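PDB 5GIZ: putative hemin transport system, substrate-binding protein from Burkholderia cenocepacia J2315, which binds heme in the periplasm and probably delivers it to the inner-membrane transporter of a bacterial heme-uptake system. Local coordinates for residues Arg7-Gly12 with Glu60-Leu65; Asp36-Tyr41 with Gly52-Leu57. All blocks are in the same frame, centred on the assembly; numbering follows the deposited sequence. Where two conformers were deposited one is given.

How the contacts relate
Contact 1 (7-12 with 60-65) and contact 2 (36-41 with 52-57) lie in the same lobe but differ in burial and chemistry. Contact 1 is mostly interior, where strand 6-11 of the four-stranded parallel sheet receives helix 59-64; aliphatic carbons fill its middle and an arginine closes one end. Contact 2 is partly buried on the heme-binding side, where the loop after strand 30-35 meets the small hairpin of strands 52-53 and 56-57; polar groups and main chain dominate there. Strand 56-57 runs on into helix 59-64, and the contacts touch through a hydrogen bond from G12 N to D36 OD1, 2.7 Å.

Contact 1: Arg7-Gly12 with Glu60-Leu65; sequences RVIVIG and EGLLSL
I9 and L62 carry the apolar part of the seam between strand 6-11 and helix 59-64. The I9 side chain reaches out from the strand with its chain extended beyond CG1 (chi2 174°), which drives CD1 between two leucines of the other segment. The two side chains of I9 and L62 are skewed against each other, with I9 CD1 3.8 Å from L62 CD2. The same methyl meets the L65 side chain near its root, I9 CD1 lying 3.9 Å from L65 CB, and passes 3.5 Å from the backbone oxygen L62 O. Farther along the strand the fit is looser: I11 CD1 approaches L62 CD1 at 4.4 Å. V70, on neighbouring strand 69-72, touches both I11 and L62 and continues this apolar layer across the sheet.

The polar part belongs to R7. Its chain bends at chi3 (62°), turning the guanidinium so that one edge faces the carbonyl that ends the 60-65 segment. NE of R7 donates to L65 O at 3.0 Å, and NH2 of R7 donates to the same L65 O at 2.8 Å; the oxygen lies almost in the guanidinium plane. Both nitrogens arrive from one face of the carbonyl plane, and neither bond is straight, as expected when two donors share one acceptor. NE also makes a weak bond to R66 O.

This is the alpha/beta layering of a periplasmic-binding-protein lobe, a helix laid on one face of a parallel sheet. Dispersion between branched aliphatic chains packs the two together, while R7 satisfies the L65 carbonyl and ties the chain just past the helix to the strand.

Contact 2: Asp36-Tyr41 with Gly52-Leu57; sequences DTTCTY and GYQRAL
D36 and Q54 run side by side and point the same way, with the carboxylate and amide planes only 20° apart. They meet near the root of the glutamine: D36 OD2 lies 3.0 Å from Q54 CB, a close approach that presses the carboxylate oxygen against aliphatic carbon. With CG placed between the backbone N and the carbonyl carbon (chi1 73°), the D36 carboxylate curls back over its own loop. T38 N then meets OD2 of D36 from above the carboxylate plane, closing an Asx turn, while T38 OG1 donates to the syn lone pair of D36 OD2 at 2.6 Å. Two donors thus hold one oxygen, and the other is engaged just past strand 6-11, which together should fix the rotation of the carboxylate.

T37 and Y53 cross at about a right angle. With CG anti to the backbone N (chi1 172°), the Y53 ring turns its CD1-CE1 side to the threonines. In the conformer described, one of two modelled, T37 OG1 stands at the ring edge, in its plane and 3.6 Å from Y53 CD1; T37 OG1 also comes within 3.3 Å of Y53 CA. T38 CG2 approaches the same ring obliquely, 3.7 Å from Y53 CE1, and also lies crosswise to the Q54 side chain.

The two backbones join through T37 N, which donates to G52 O at 3.0 Å. On the inner side, D36 CB touches L57 CD2, and both side chains reach I11 of strand 6-11.

The loop after strand 30-35 and the hairpin 52-57, with its type I turn from Y53 to A56, come together at the heme site, as expected of the ligand-binding cleft of a periplasmic binding protein. They carry T37, Q54 and R55 beside Y53, the axial ligand of heme iron in heme-bound BhuT; this chain is the apo form.

Contact 1: Arg7-Gly12 with Glu60-Leu65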
loop_
_atom_site.group_PDB
_atom_site.type_symbol
_atom_site.label_atom_id
_atom_site.label_comp_id
_atom_site.label_asym_id
_atom_site.label_seq_id
_atom_site.Cartn_x
_atom_site.Cartn_y
_atom_site.Cartn_z
ATOM N N ARG A 7 -21.021 -14.673 -0.343
ATOM C CA ARG A 7 -20.178 -14.243 -1.471
ATOM C C ARG A 7 -19.673 -12.832 -1.156
ATOM O O ARG A 7 -20.459 -11.925 -0.891
ATOM C CB ARG A 7 -20.961 -14.195 -2.780
ATOM C CG ARG A 7 -21.404 -15.571 -3.259
ATOM C CD ARG A 7 -22.298 -15.514 -4.486
ATOM N NE ARG A 7 -21.637 -14.933 -5.641
ATOM C CZ ARG A 7 -20.795 -15.581 -6.430
ATOM N NH1 ARG A 7 -20.522 -16.876 -6.221
ATOM N NH2 ARG A 7 -20.240 -14.944 -7.443
ATOM N N VAL A 8 -18.334 -12.671 -1.121
ATOM C CA VAL A 8 -17.705 -11.436 -0.743
ATOM C C VAL A 8 -16.918 -10.816 -1.887
ATOM O O VAL A 8 -16.158 -11.504 -2.566
ATOM C CB VAL A 8 -16.810 -11.676 0.492
ATOM C CG1 VAL A 8 -16.140 -10.386 0.923
ATOM C CG2 VAL A 8 -17.587 -12.303 1.625
ATOM N N ILE A 9 -17.039 -9.508 -2.072
ATOM C CA ILE A 9 -16.183 -8.722 -2.937
ATOM C C ILE A 9 -15.328 -7.788 -2.087
ATOM O O ILE A 9 -15.807 -7.221 -1.109
ATOM C CB ILE A 9 -17.006 -7.980 -4.001
ATOM C CG1 ILE A 9 -17.625 -9.022 -4.955
ATOM C CG2 ILE A 9 -16.169 -6.899 -4.714
ATOM C CD1 ILE A 9 -18.570 -8.432 -5.971
ATOM N N VAL A 10 -14.062 -7.632 -2.469
ATOM C CA VAL A 10 -13.148 -6.821 -1.673
ATOM C C VAL A 10 -12.544 -5.755 -2.583
ATOM O O VAL A 10 -12.091 -6.063 -3.682
ATOM C CB VAL A 10 -12.062 -7.699 -1.015
ATOM C CG1 VAL A 10 -11.154 -6.850 -0.125
ATOM C CG2 VAL A 10 -12.692 -8.839 -0.237
ATOM N N ILE A 11 -12.537 -4.533 -2.103
ATOM C CA ILE A 11 -11.997 -3.378 -2.810
ATOM C C ILE A 11 -10.848 -2.855 -2.006
ATOM O O ILE A 11 -11.075 -2.344 -0.927
ATOM C CB ILE A 11 -13.040 -2.267 -3.070
ATOM C CG1 ILE A 11 -14.360 -2.798 -3.667
ATOM C CG2 ILE A 11 -12.353 -1.200 -3.907
ATOM C CD1 ILE A 11 -14.237 -3.562 -4.923
ATOM N N GLY A 12 -9.635 -2.922 -2.558
ATOM C CA GLY A 12 -8.451 -2.457 -1.911
ATOM C C GLY A 12 -7.499 -3.614 -1.655
ATOM O O GLY A 12 -7.791 -4.546 -0.915
ATOM N N GLU A 60 -22.402 -2.111 -11.952
ATOM C CA GLU A 60 -23.076 -3.179 -12.642
ATOM C C GLU A 60 -22.241 -4.445 -12.691
ATOM O O GLU A 60 -22.754 -5.534 -12.477
ATOM C CB GLU A 60 -23.377 -2.791 -14.096
ATOM C CG GLU A 60 -24.127 -1.501 -14.234
ATOM C CD GLU A 60 -23.210 -0.363 -14.651
ATOM O OE1 GLU A 60 -23.300 0.014 -15.854
ATOM O OE2 GLU A 60 -22.402 0.150 -13.828
ATOM N N GLY A 61 -20.956 -4.290 -12.981
ATOM C CA GLY A 61 -20.049 -5.436 -12.992
ATOM C C GLY A 61 -19.939 -6.087 -11.646
ATOM O O GLY A 61 -19.999 -7.321 -11.503
ATOM N N LEU A 62 -19.766 -5.250 -10.648
ATOM C CA LEU A 62 -19.715 -5.711 -9.269
ATOM C C LEU A 62 -20.988 -6.458 -8.885
ATOM O O LEU A 62 -20.949 -7.594 -8.385
ATOM C CB LEU A 62 -19.411 -4.486 -8.388
ATOM C CG LEU A 62 -19.101 -4.766 -6.925
ATOM C CD1 LEU A 62 -18.398 -3.559 -6.290
ATOM C CD2 LEU A 62 -20.363 -5.091 -6.108
ATOM N N LEU A 63 -22.143 -5.861 -9.159
ATOM C CA LEU A 63 -23.407 -6.534 -8.822
ATOM C C LEU A 63 -23.636 -7.789 -9.593
ATOM O O LEU A 63 -24.323 -8.688 -9.123
ATOM C CB LEU A 63 -24.616 -5.583 -8.987
ATOM C CG LEU A 63 -24.625 -4.459 -7.954
ATOM C CD1 LEU A 63 -25.592 -3.361 -8.356
ATOM C CD2 LEU A 63 -24.903 -4.975 -6.562
ATOM N N SER A 64 -23.095 -7.883 -10.806
ATOM C CA SER A 64 -23.266 -9.103 -11.584
ATOM C C SER A 64 -22.605 -10.326 -10.942
ATOM O O SER A 64 -22.947 -11.471 -11.282
ATOM C CB SER A 64 -22.732 -8.927 -13.010
ATOM O OG SER A 64 -21.335 -9.054 -13.104
ATOM N N LEU A 65 -21.695 -10.085 -9.995
ATOM C CA LEU A 65 -21.093 -11.145 -9.271
ATOM C C LEU A 65 -21.895 -11.572 -8.034
ATOM O O LEU A 65 -21.444 -12.420 -7.235
ATOM C CB LEU A 65 -19.649 -10.795 -8.897
ATOM C CG LEU A 65 -18.725 -10.493 -10.058
ATOM C CD1 LEU A 65 -17.362 -10.076 -9.526
ATOM C CD2 LEU A 65 -18.630 -11.707 -10.977
#

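Contact 2: Asp36-Tyr41 with Gly52-Leu57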
loop_
_atom_site.group_PDB
_atom_site.type_symbol
_atom_site.label_atom_id
_atom_site.label_comp_id
_atom_site.label_asym_id
_atom_site.label_seq_id
_atom_site.Cartn_x
_atom_site.Cartn_y
_atom_site.Cartn_z
ATOM N N ASP A 36 -11.323 -5.317 -6.919
ATOM C CA ASP A 36 -10.856 -4.293 -7.866
ATOM C C ASP A 36 -9.458 -4.673 -8.357
ATOM O O ASP A 36 -8.812 -5.619 -7.856
ATOM C CB ASP A 36 -10.799 -2.934 -7.204
ATOM C CG ASP A 36 -9.664 -2.828 -6.250
ATOM O OD1 ASP A 36 -9.729 -3.560 -5.227
ATOM O OD2 ASP A 36 -8.725 -2.043 -6.547
ATOM N N THR A 37 -8.979 -3.921 -9.337
ATOM C CA THR A 37 -7.692 -4.252 -9.970
ATOM C C THR A 37 -6.476 -4.165 -9.104
ATOM O O THR A 37 -5.433 -4.748 -9.469
ATOM C CB THR A 37 -7.470 -3.345 -11.173
ATOM O OG1 THR A 37 -7.439 -1.977 -10.758
ATOM C CG2 THR A 37 -8.575 -3.555 -12.216
ATOM N N THR A 38 -6.552 -3.470 -7.976
ATOM C CA THR A 38 -5.397 -3.386 -7.077
ATOM C C THR A 38 -5.144 -4.655 -6.286
ATOM O O THR A 38 -4.105 -4.796 -5.630
ATOM C CB THR A 38 -5.455 -2.197 -6.085
ATOM O OG1 THR A 38 -6.529 -2.336 -5.159
ATOM C CG2 THR A 38 -5.568 -0.897 -6.783
ATOM N N CYS A 39 -6.063 -5.622 -6.356
ATOM C CA CYS A 39 -5.934 -6.830 -5.557
ATOM C C CYS A 39 -5.205 -7.890 -6.322
ATOM O O CYS A 39 -5.801 -8.780 -6.942
ATOM C CB CYS A 39 -7.311 -7.342 -5.089
ATOM S SG CYS A 39 -8.225 -6.180 -4.063
ATOM N N THR A 40 -3.879 -7.822 -6.239
ATOM C CA THR A 40 -2.984 -8.687 -6.989
ATOM C C THR A 40 -2.202 -9.666 -6.151
ATOM O O THR A 40 -1.436 -10.417 -6.685
ATOM C CB THR A 40 -1.996 -7.883 -7.784
ATOM O OG1 THR A 40 -1.198 -7.146 -6.862
ATOM C CG2 THR A 40 -2.704 -6.931 -8.700
ATOM N N TYR A 41 -2.372 -9.651 -4.830
ATOM C CA TYR A 41 -1.653 -10.508 -3.892
ATOM C C TYR A 41 -2.602 -11.097 -2.862
ATOM O O TYR A 41 -3.438 -10.400 -2.330
ATOM C CB TYR A 41 -0.553 -9.691 -3.159
ATOM C CG TYR A 41 0.428 -10.602 -2.500
ATOM C CD1 TYR A 41 0.231 -11.045 -1.199
ATOM C CD2 TYR A 41 1.521 -11.076 -3.172
ATOM C CE1 TYR A 41 1.094 -11.930 -0.575
ATOM C CE2 TYR A 41 2.378 -11.983 -2.575
ATOM C CZ TYR A 41 2.132 -12.426 -1.297
ATOM O OH TYR A 41 2.983 -13.307 -0.664
ATOM N N GLY A 52 -13.187 -3.195 -11.919
ATOM C CA GLY A 52 -12.733 -1.857 -12.143
ATOM C C GLY A 52 -11.587 -1.496 -11.253
ATOM O O GLY A 52 -11.236 -2.254 -10.313
ATOM N N TYR A 53 -10.945 -0.387 -11.596
ATOM C CA TYR A 53 -9.957 0.184 -10.675
ATOM C C TYR A 53 -10.706 0.680 -9.437
ATOM O O TYR A 53 -11.866 1.045 -9.508
ATOM C CB TYR A 53 -9.111 1.314 -11.310
ATOM C CG TYR A 53 -8.204 2.064 -10.328
ATOM C CD1 TYR A 53 -7.127 1.423 -9.702
ATOM C CD2 TYR A 53 -8.424 3.428 -10.029
ATOM C CE1 TYR A 53 -6.313 2.093 -8.816
ATOM C CE2 TYR A 53 -7.610 4.096 -9.134
ATOM C CZ TYR A 53 -6.548 3.430 -8.538
ATOM O OH TYR A 53 -5.713 4.089 -7.648
ATOM N N GLN A 54 -10.029 0.663 -8.290
ATOM C CA GLN A 54 -10.684 0.940 -6.999
ATOM C C GLN A 54 -11.414 2.280 -6.935
ATOM O O GLN A 54 -12.456 2.311 -6.315
ATOM C CB GLN A 54 -9.762 0.712 -5.786
ATOM C CG GLN A 54 -9.128 1.901 -5.160
ATOM C CD GLN A 54 -8.058 1.544 -4.149
ATOM O OE1 GLN A 54 -6.914 1.875 -4.349
ATOM N NE2 GLN A 54 -8.431 0.908 -3.065
ATOM N N ARG A 55 -10.927 3.302 -7.647
ATOM C CA ARG A 55 -11.591 4.622 -7.734
ATOM C C ARG A 55 -12.551 4.776 -8.915
ATOM O O ARG A 55 -13.164 5.839 -9.100
ATOM C CB ARG A 55 -10.548 5.729 -7.878
ATOM C CG ARG A 55 -9.533 5.818 -6.768
ATOM C CD ARG A 55 -8.965 7.230 -6.696
ATOM N NE ARG A 55 -9.840 8.114 -5.924
ATOM C CZ ARG A 55 -10.385 9.264 -6.336
ATOM N NH1 ARG A 55 -10.151 9.767 -7.549
ATOM N NH2 ARG A 55 -11.168 9.931 -5.501
ATOM N N ALA A 56 -12.684 3.743 -9.733
ATOM C CA ALA A 56 -13.529 3.788 -10.928
ATOM C C ALA A 56 -14.280 2.462 -11.065
ATOM O O ALA A 56 -14.218 1.808 -12.072
ATOM C CB ALA A 56 -12.687 4.081 -12.169
ATOM N N LEU A 57 -15.012 2.093 -10.023
ATOM C CA LEU A 57 -15.673 0.784 -9.971
ATOM C C LEU A 57 -16.829 0.725 -10.938
ATOM O O LEU A 57 -17.523 1.735 -11.134
ATOM C CB LEU A 57 -16.154 0.487 -8.556
ATOM C CG LEU A 57 -15.099 0.273 -7.479
ATOM C CD1 LEU A 57 -15.684 0.174 -6.112
ATOM C CD2 LEU A 57 -14.294 -0.979 -7.753
#